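Local structure of 3',5'-cyclic-nucleotide phosphodiesterase 1 (Saccharomyces cerevisiae, 4OJV) at residues E116-Q119 with G120-D123; I162-L165 with Q166-F170; Q197-I201 with F202-V206. The protein belongs to the class-II cyclic-nucleotide phosphodiesterases, a family of the metallo-hydrolase/oxidoreductase clan, and binds a pair of zinc ions that share a ligand. All blocks are in the same frame, centred on the assembly; numbering follows the deposited sequence.

Interaction 1. Residues E116-Q119 with G120-D123; sequences EVFQ and GITD
I121 sends CG1 to the backbone N side of its own CA, opposite the carbonyl carbon (chi1 -68°), and a further bend at chi2 (79°) swings CD1 back over the chain it has just left. F118 has the other setting, with CG anti to its backbone N (chi1 -170°), and the two side chains slant past one another, I121 CD1 lying 3.7 Å from F118 CD1. That methyl also rests on the peptide groups beneath it: F118 O is 3.3 Å from I121 CD1, so carbonyl oxygens as well as the ring make up its bed.

The backbone shows how a chain can leave a helix for a strand within very few residues. G120 N donates to V117 O at 3.0 Å, and I121 N donates to F118 O, also at 3.0 Å. Each bond spans three residues, the spacing of a 3-10 turn, and each donor sits well above the plane of its carbonyl, which reflects the tight curl. The peptide beyond turns to other partners: a water stands 2.6 Å from Q119 O and makes a weaker approach to I121 O, which K153 also reaches weakly. At the next residue, T122 OG1 donates to D123 OD2 at 2.7 Å, meeting it from above the carboxylate plane. T200 OG1 also hydrogen-bonds OD2 and W156 NE1 donates to OD1, contacts on both oxygens that should hold the rotation of the carboxylate.

The turn joins helix 110-119 to strand 121-125, which runs between strands 35-38 and 153-157 in the eight-stranded mixed sheet. I121 packs on L35 and A37 of strand 35-38, while the F118 ring makes a cation-pi contact with K153 and lies against M44 and L47 of helix 44-53.

Interaction 2. Residues I162-L165 with Q166-F170; sequences IDVL and QKHVF
L165 O is gripped by two backbone donors of the next turn, V169 N and F170 N. F170 N approaches at 2.9 Å in a nearly straight hydrogen bond (N-H...O 167°), almost in line with the carbonyl. V169 N reaches L165 O at 3.2 Å from well above the carbonyl plane. The bond to F170 spans five residues and belongs to a wider pi-type turn, whereas the preceding turn keeps regular alpha spacing, with H168 N 2.8 Å from V164 O.

The side chains follow this winding. L165 and V169 lie alongside each other and point the same way, L165 CD2 being 3.9 Å from V169 CG2. The F170 ring has V169 CG1 over the centre of one face, and its CD2 comes within 3.7 Å of L165 O.

This is helix 159-169, the connection of a beta-alpha-beta unit whose strands, 153-157 and 186-190, lie side by side and parallel. L165 and F170 each reach both strands, touching I155 of the first and L188 and L186 respectively of the second; I162 adds a contact to C190. V164 faces P129, which stands between the zinc ligands H128 and H130, and its side chain is about 11 Å from a zinc ion.

On another side the helix meets the second subunit. H168 carries K167 CG over one ring face, 3.7 Å above its centre, and V164 CG1 lies 4.0 Å from H168 CD2. H168 ND1 in turn hydrogen-bonds H168 ND1 of the second subunit, the two ring planes inclined at about 55°.

Interaction 3. Residues Q197-I201 with F202-V206; sequences QKCTI and FPWDV
Q197 and V206 face each other as an antiparallel hydrogen-bonded pair in a beta hairpin formed by strands 197-198 and 204-215. V206 N donates to Q197 O at 2.8 Å, and Q197 N returns the bond to V206 O. Next along is the non-hydrogen-bonded pair K198 and D205, after which C199 N donates to W204 O at 3.0 Å in an almost straight hydrogen bond (N-H...O 171°).

At the middle pair the two side chains make the link across the hairpin, while the D205 backbone bonds to R231 of the adjoining strand. K198 and D205 run alongside each other in the same direction, and a bend of the lysine chain at chi2 (-65°) brings K198 NZ to 2.8 Å from D205 OD1 in a salt bridge. The ammonium group stands above the carboxylate plane. R233 pairs with the same oxygen and R231 with OD2, so three cations share one carboxylate, which probably stays ionised.

C199 SG packs 3.8 Å from W204 CB and also against V206 CB. Farther round the loop, a water lies 3.0 Å from C199 O and equally close to F202 O. P203 sits at the centre of an inverse gamma turn, in which W204 N makes a weak bond to F202 O, and this tight bend carries the chain from F202 back into the strand.

The next layer is the eight-stranded sheet. I36 touches C199, F202 and W204, strand 22-27 meets F202 and W204 through P27, and F4 packs edge-to-face with the indole. Over one face of that indole, displaced toward its rim, F202 CB stands 3.6 Å above the W204 ring plane.

In the fold
Interactions 1, 2 and 3 follow one another along the chain without overlap. Interaction 1 leads into a strand of the eight-stranded mixed sheet, and interaction 2 lies in helix 159-169, which packs on it; their centres are 22 Å apart. Interaction 3 opens the seven-stranded sheet at one of its two outermost strands, 197-198; its centre is 16 Å from that of interaction 1 and 24 Å from that of interaction 2. Interactions 1 and 3 touch: D123 OD2 and T200 OG1, 2.6 Å apart, probably share a hydrogen bond that ties one sheet to the hairpin of the other. Zinc ligands H128, H130, D132 and H133, the HxHxDH motif of the metallo-beta-lactamase fold, follow strand 121-125, while interaction 2 reaches the subunit interface.

Interaction 1. Residues E116-Q119 with G120-D123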
loop_
_atom_site.group_PDB
_atom_site.type_symbol
_atom_site.label_atom_id
_atom_site.label_comp_id
_atom_site.label_asym_id
_atom_site.label_seq_id
_atom_site.Cartn_x
_atom_site.Cartn_y
_atom_site.Cartn_z
ATOM N N GLU A 116 8.907 -16.898 5.079
ATOM C CA GLU A 116 10.296 -17.320 5.255
ATOM C C GLU A 116 11.282 -16.345 4.595
ATOM O O GLU A 116 12.249 -15.910 5.219
ATOM C CB GLU A 116 10.481 -18.751 4.745
ATOM C CG GLU A 116 9.816 -19.794 5.626
ATOM C CD GLU A 116 9.995 -21.210 5.123
ATOM O OE1 GLU A 116 9.165 -22.063 5.499
ATOM O OE2 GLU A 116 10.956 -21.469 4.367
ATOM N N VAL A 117 11.041 -15.999 3.331
ATOM C CA VAL A 117 11.929 -15.047 2.652
ATOM C C VAL A 117 11.924 -13.728 3.407
ATOM O O VAL A 117 12.974 -13.122 3.635
ATOM C CB VAL A 117 11.523 -14.808 1.178
ATOM C CG1 VAL A 117 12.340 -13.680 0.552
ATOM C CG2 VAL A 117 11.683 -16.082 0.366
ATOM N N PHE A 118 10.732 -13.285 3.807
ATOM C CA PHE A 118 10.604 -11.988 4.424
ATOM C C PHE A 118 11.277 -11.879 5.800
ATOM O O PHE A 118 11.778 -10.808 6.178
ATOM C CB PHE A 118 9.141 -11.572 4.470
ATOM C CG PHE A 118 8.958 -10.165 4.868
ATOM C CD1 PHE A 118 9.402 -9.125 4.051
ATOM C CD2 PHE A 118 8.388 -9.861 6.094
ATOM C CE1 PHE A 118 9.252 -7.799 4.435
ATOM C CE2 PHE A 118 8.217 -8.532 6.478
ATOM C CZ PHE A 118 8.656 -7.506 5.654
ATOM N N GLN A 119 11.341 -12.995 6.527
ATOM C CA GLN A 119 12.050 -12.980 7.807
ATOM C C GLN A 119 13.531 -12.607 7.647
ATOM O O GLN A 119 14.139 -12.084 8.569
ATOM C CB GLN A 119 11.858 -14.297 8.576
ATOM C CG GLN A 119 12.752 -15.465 8.194
ATOM C CD GLN A 119 12.773 -16.555 9.259
ATOM O OE1 GLN A 119 12.364 -16.339 10.407
ATOM N NE2 GLN A 119 13.256 -17.733 8.883
ATOM N N GLY A 120 14.085 -12.848 6.461
ATOM C CA GLY A 120 15.466 -12.509 6.166
ATOM C C GLY A 120 15.743 -11.031 5.973
ATOM O O GLY A 120 16.903 -10.623 6.012
ATOM N N ILE A 121 14.712 -10.216 5.764
ATOM C CA ILE A 121 14.960 -8.774 5.694
ATOM C C ILE A 121 15.358 -8.241 7.097
ATOM O O ILE A 121 14.497 -8.093 7.973
ATOM C CB ILE A 121 13.763 -8.038 5.082
ATOM C CG1 ILE A 121 13.605 -8.388 3.607
ATOM C CG2 ILE A 121 13.963 -6.535 5.172
ATOM C CD1 ILE A 121 12.957 -9.701 3.291
ATOM N N THR A 122 16.660 -8.040 7.309
ATOM C CA THR A 122 17.234 -7.696 8.622
ATOM C C THR A 122 17.174 -6.193 8.910
ATOM O O THR A 122 16.994 -5.757 10.058
ATOM C CB THR A 122 18.718 -8.147 8.741
ATOM O OG1 THR A 122 19.537 -7.524 7.724
ATOM C CG2 THR A 122 18.859 -9.665 8.672
ATOM N N ASP A 123 17.330 -5.407 7.854
ATOM C CA ASP A 123 17.635 -3.994 7.976
ATOM C C ASP A 123 16.961 -3.251 6.835
ATOM O O ASP A 123 17.061 -3.658 5.676
ATOM C CB ASP A 123 19.154 -3.739 7.871
ATOM C CG ASP A 123 19.970 -4.346 9.018
ATOM O OD1 ASP A 123 19.956 -3.812 10.140
ATOM O OD2 ASP A 123 20.692 -5.316 8.748
HETATM O O HOH W 1 13.054 -10.277 10.137
#

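Interaction 2. Residues I162-L165 with Q166-F170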
loop_
_atom_site.group_PDB
_atom_site.type_symbol
_atom_site.label_atom_id
_atom_site.label_comp_id
_atom_site.label_asym_id
_atom_site.label_seq_id
_atom_site.Cartn_x
_atom_site.Cartn_y
_atom_site.Cartn_z
ATOM N N ILE A 162 14.022 9.216 11.104
ATOM C CA ILE A 162 13.774 8.431 12.305
ATOM C C ILE A 162 12.858 9.150 13.293
ATOM O O ILE A 162 11.945 8.549 13.856
ATOM C CB ILE A 162 15.098 7.986 12.968
ATOM C CG1 ILE A 162 15.869 7.037 12.034
ATOM C CG2 ILE A 162 14.843 7.363 14.337
ATOM C CD1 ILE A 162 15.159 5.733 11.707
ATOM N N ASP A 163 13.088 10.450 13.474
ATOM C CA ASP A 163 12.281 11.227 14.417
ATOM C C ASP A 163 10.810 11.230 13.993
ATOM O O ASP A 163 9.909 11.144 14.828
ATOM C CB ASP A 163 12.815 12.657 14.544
ATOM C CG ASP A 163 14.193 12.727 15.200
ATOM O OD1 ASP A 163 14.637 11.740 15.822
ATOM O OD2 ASP A 163 14.824 13.799 15.095
ATOM N N VAL A 164 10.572 11.313 12.686
ATOM C CA VAL A 164 9.215 11.304 12.165
ATOM C C VAL A 164 8.566 9.933 12.339
ATOM O O VAL A 164 7.401 9.839 12.713
ATOM C CB VAL A 164 9.195 11.756 10.694
ATOM C CG1 VAL A 164 7.834 11.523 10.054
ATOM C CG2 VAL A 164 9.568 13.227 10.621
ATOM N N LEU A 165 9.312 8.859 12.089
ATOM C CA LEU A 165 8.749 7.521 12.286
ATOM C C LEU A 165 8.349 7.307 13.752
ATOM O O LEU A 165 7.293 6.728 14.044
ATOM C CB LEU A 165 9.724 6.436 11.815
ATOM C CG LEU A 165 10.029 6.430 10.315
ATOM C CD1 LEU A 165 10.988 5.295 9.992
ATOM C CD2 LEU A 165 8.778 6.345 9.450
ATOM N N GLN A 166 9.184 7.790 14.675
ATOM C CA GLN A 166 8.906 7.610 16.090
ATOM C C GLN A 166 7.655 8.389 16.501
ATOM O O GLN A 166 6.798 7.864 17.209
ATOM C CB GLN A 166 10.114 8.026 16.931
ATOM C CG GLN A 166 10.027 7.610 18.394
ATOM C CD GLN A 166 10.393 6.154 18.583
ATOM O OE1 GLN A 166 11.540 5.766 18.390
ATOM N NE2 GLN A 166 9.415 5.337 18.953
ATOM N N LYS A 167 7.560 9.638 16.055
ATOM C CA LYS A 167 6.491 10.526 16.507
ATOM C C LYS A 167 5.164 10.287 15.783
ATOM O O LYS A 167 4.091 10.370 16.382
ATOM C CB LYS A 167 6.920 11.979 16.319
ATOM C CG LYS A 167 5.924 13.005 16.827
ATOM C CD LYS A 167 6.518 14.404 16.828
ATOM C CE LYS A 167 5.454 15.443 17.149
ATOM N NZ LYS A 167 4.652 15.109 18.360
ATOM N N HIS A 168 5.242 9.994 14.484
ATOM C CA HIS A 168 4.061 10.035 13.622
ATOM C C HIS A 168 3.578 8.712 13.108
ATOM O O HIS A 168 2.466 8.649 12.594
ATOM C CB HIS A 168 4.274 11.024 12.483
ATOM C CG HIS A 168 4.456 12.432 12.962
ATOM N ND1 HIS A 168 3.480 13.100 13.612
ATOM C CD2 HIS A 168 5.530 13.293 12.863
ATOM C CE1 HIS A 168 3.919 14.326 13.928
ATOM N NE2 HIS A 168 5.174 14.447 13.470
ATOM N N VAL A 169 4.382 7.654 13.252
ATOM C CA VAL A 169 4.009 6.335 12.728
ATOM C C VAL A 169 3.850 5.317 13.849
ATOM O O VAL A 169 2.744 4.833 14.087
ATOM C CB VAL A 169 5.005 5.842 11.650
ATOM C CG1 VAL A 169 4.609 4.457 11.156
ATOM C CG2 VAL A 169 5.051 6.813 10.480
ATOM N N PHE A 170 4.954 5.000 14.525
ATOM C CA PHE A 170 4.929 3.994 15.582
ATOM C C PHE A 170 4.530 4.665 16.884
ATOM O O PHE A 170 5.342 4.829 17.800
ATOM C CB PHE A 170 6.276 3.280 15.677
ATOM C CG PHE A 170 6.631 2.539 14.425
ATOM C CD1 PHE A 170 5.976 1.362 14.090
ATOM C CD2 PHE A 170 7.603 3.031 13.564
ATOM C CE1 PHE A 170 6.283 0.683 12.916
ATOM C CE2 PHE A 170 7.918 2.362 12.393
ATOM C CZ PHE A 170 7.268 1.184 12.074
#

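Interaction 3. Residues Q197-I201 with F202-V206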
loop_
_atom_site.group_PDB
_atom_site.type_symbol
_atom_site.label_atom_id
_atom_site.label_comp_id
_atom_site.label_asym_id
_atom_site.label_seq_id
_atom_site.Cartn_x
_atom_site.Cartn_y
_atom_site.Cartn_z
ATOM N N GLN A 197 29.490 4.040 7.661
ATOM C CA GLN A 197 28.952 3.173 8.683
ATOM C C GLN A 197 28.926 1.732 8.154
ATOM O O GLN A 197 29.087 1.507 6.951
ATOM C CB GLN A 197 27.608 3.749 9.167
ATOM C CG GLN A 197 27.837 5.005 10.026
ATOM C CD GLN A 197 26.779 6.107 9.906
ATOM O OE1 GLN A 197 26.541 6.679 8.825
ATOM N NE2 GLN A 197 26.172 6.446 11.038
ATOM N N LYS A 198 28.806 0.749 9.033
ATOM C CA LYS A 198 28.910 -0.638 8.588
ATOM C C LYS A 198 27.549 -1.301 8.510
ATOM O O LYS A 198 26.691 -1.086 9.371
ATOM C CB LYS A 198 29.838 -1.447 9.504
ATOM C CG LYS A 198 31.208 -0.822 9.752
ATOM C CD LYS A 198 32.045 -0.751 8.482
ATOM C CE LYS A 198 33.318 0.053 8.696
ATOM N NZ LYS A 198 34.055 0.289 7.423
ATOM N N CYS A 199 27.347 -2.094 7.461
ATOM C CA CYS A 199 26.183 -2.966 7.390
ATOM C C CYS A 199 26.364 -4.103 8.391
ATOM O O CYS A 199 27.495 -4.467 8.734
ATOM C CB CYS A 199 25.987 -3.525 5.983
ATOM S SG CYS A 199 25.484 -2.308 4.739
ATOM N N THR A 200 25.251 -4.665 8.852
ATOM C CA THR A 200 25.253 -5.611 9.971
ATOM C C THR A 200 25.691 -7.024 9.584
ATOM O O THR A 200 26.344 -7.711 10.371
ATOM C CB THR A 200 23.869 -5.671 10.656
ATOM O OG1 THR A 200 22.919 -6.275 9.772
ATOM C CG2 THR A 200 23.388 -4.276 11.040
ATOM N N ILE A 201 25.327 -7.473 8.388
ATOM C CA ILE A 201 25.667 -8.844 7.979
ATOM C C ILE A 201 26.622 -8.854 6.790
ATOM O O ILE A 201 27.650 -9.554 6.810
ATOM C CB ILE A 201 24.412 -9.708 7.675
ATOM C CG1 ILE A 201 23.467 -9.759 8.887
ATOM C CG2 ILE A 201 24.792 -11.113 7.200
ATOM C CD1 ILE A 201 23.974 -10.548 10.083
ATOM N N PHE A 202 26.306 -8.071 5.760
ATOM C CA PHE A 202 27.145 -8.073 4.573
ATOM C C PHE A 202 28.405 -7.263 4.843
ATOM O O PHE A 202 28.362 -6.305 5.610
ATOM C CB PHE A 202 26.420 -7.503 3.351
ATOM C CG PHE A 202 25.067 -8.119 3.081
ATOM C CD1 PHE A 202 24.825 -9.479 3.288
ATOM C CD2 PHE A 202 24.039 -7.332 2.568
ATOM C CE1 PHE A 202 23.576 -10.027 3.028
ATOM C CE2 PHE A 202 22.791 -7.877 2.302
ATOM C CZ PHE A 202 22.563 -9.223 2.529
ATOM N N PRO A 203 29.524 -7.633 4.191
ATOM C CA PRO A 203 30.794 -6.919 4.383
ATOM C C PRO A 203 30.816 -5.631 3.553
ATOM O O PRO A 203 31.670 -5.447 2.668
ATOM C CB PRO A 203 31.839 -7.934 3.909
ATOM C CG PRO A 203 31.117 -8.757 2.897
ATOM C CD PRO A 203 29.692 -8.847 3.372
ATOM N N TRP A 204 29.844 -4.767 3.849
ATOM C CA TRP A 204 29.605 -3.538 3.105
ATOM C C TRP A 204 29.637 -2.334 3.990
ATOM O O TRP A 204 29.261 -2.398 5.163
ATOM C CB TRP A 204 28.225 -3.545 2.480
ATOM C CG TRP A 204 27.929 -4.584 1.455
ATOM C CD1 TRP A 204 28.760 -5.570 0.930
ATOM C CD2 TRP A 204 26.652 -4.757 0.785
ATOM N NE1 TRP A 204 28.095 -6.325 -0.006
ATOM C CE2 TRP A 204 26.809 -5.880 -0.135
ATOM C CE3 TRP A 204 25.424 -4.106 0.858
ATOM C CZ2 TRP A 204 25.765 -6.319 -0.941
ATOM C CZ3 TRP A 204 24.387 -4.554 0.037
ATOM C CH2 TRP A 204 24.554 -5.629 -0.840
ATOM N N ASP A 205 30.074 -1.216 3.426
ATOM C CA ASP A 205 29.894 0.090 4.043
ATOM C C ASP A 205 28.596 0.702 3.543
ATOM O O ASP A 205 28.205 0.484 2.392
ATOM C CB ASP A 205 31.038 1.042 3.673
ATOM C CG ASP A 205 32.396 0.567 4.151
ATOM O OD1 ASP A 205 32.482 -0.133 5.179
ATOM O OD2 ASP A 205 33.385 0.939 3.490
ATOM N N VAL A 206 27.945 1.472 4.409
ATOM C CA VAL A 206 26.800 2.301 4.036
ATOM C C VAL A 206 27.120 3.751 4.390
ATOM O O VAL A 206 27.559 4.041 5.510
ATOM C CB VAL A 206 25.468 1.808 4.666
ATOM C CG1 VAL A 206 25.524 1.770 6.189
ATOM C CG2 VAL A 206 24.289 2.641 4.175
HETATM O O HOH W 2 30.142 -4.621 7.424
#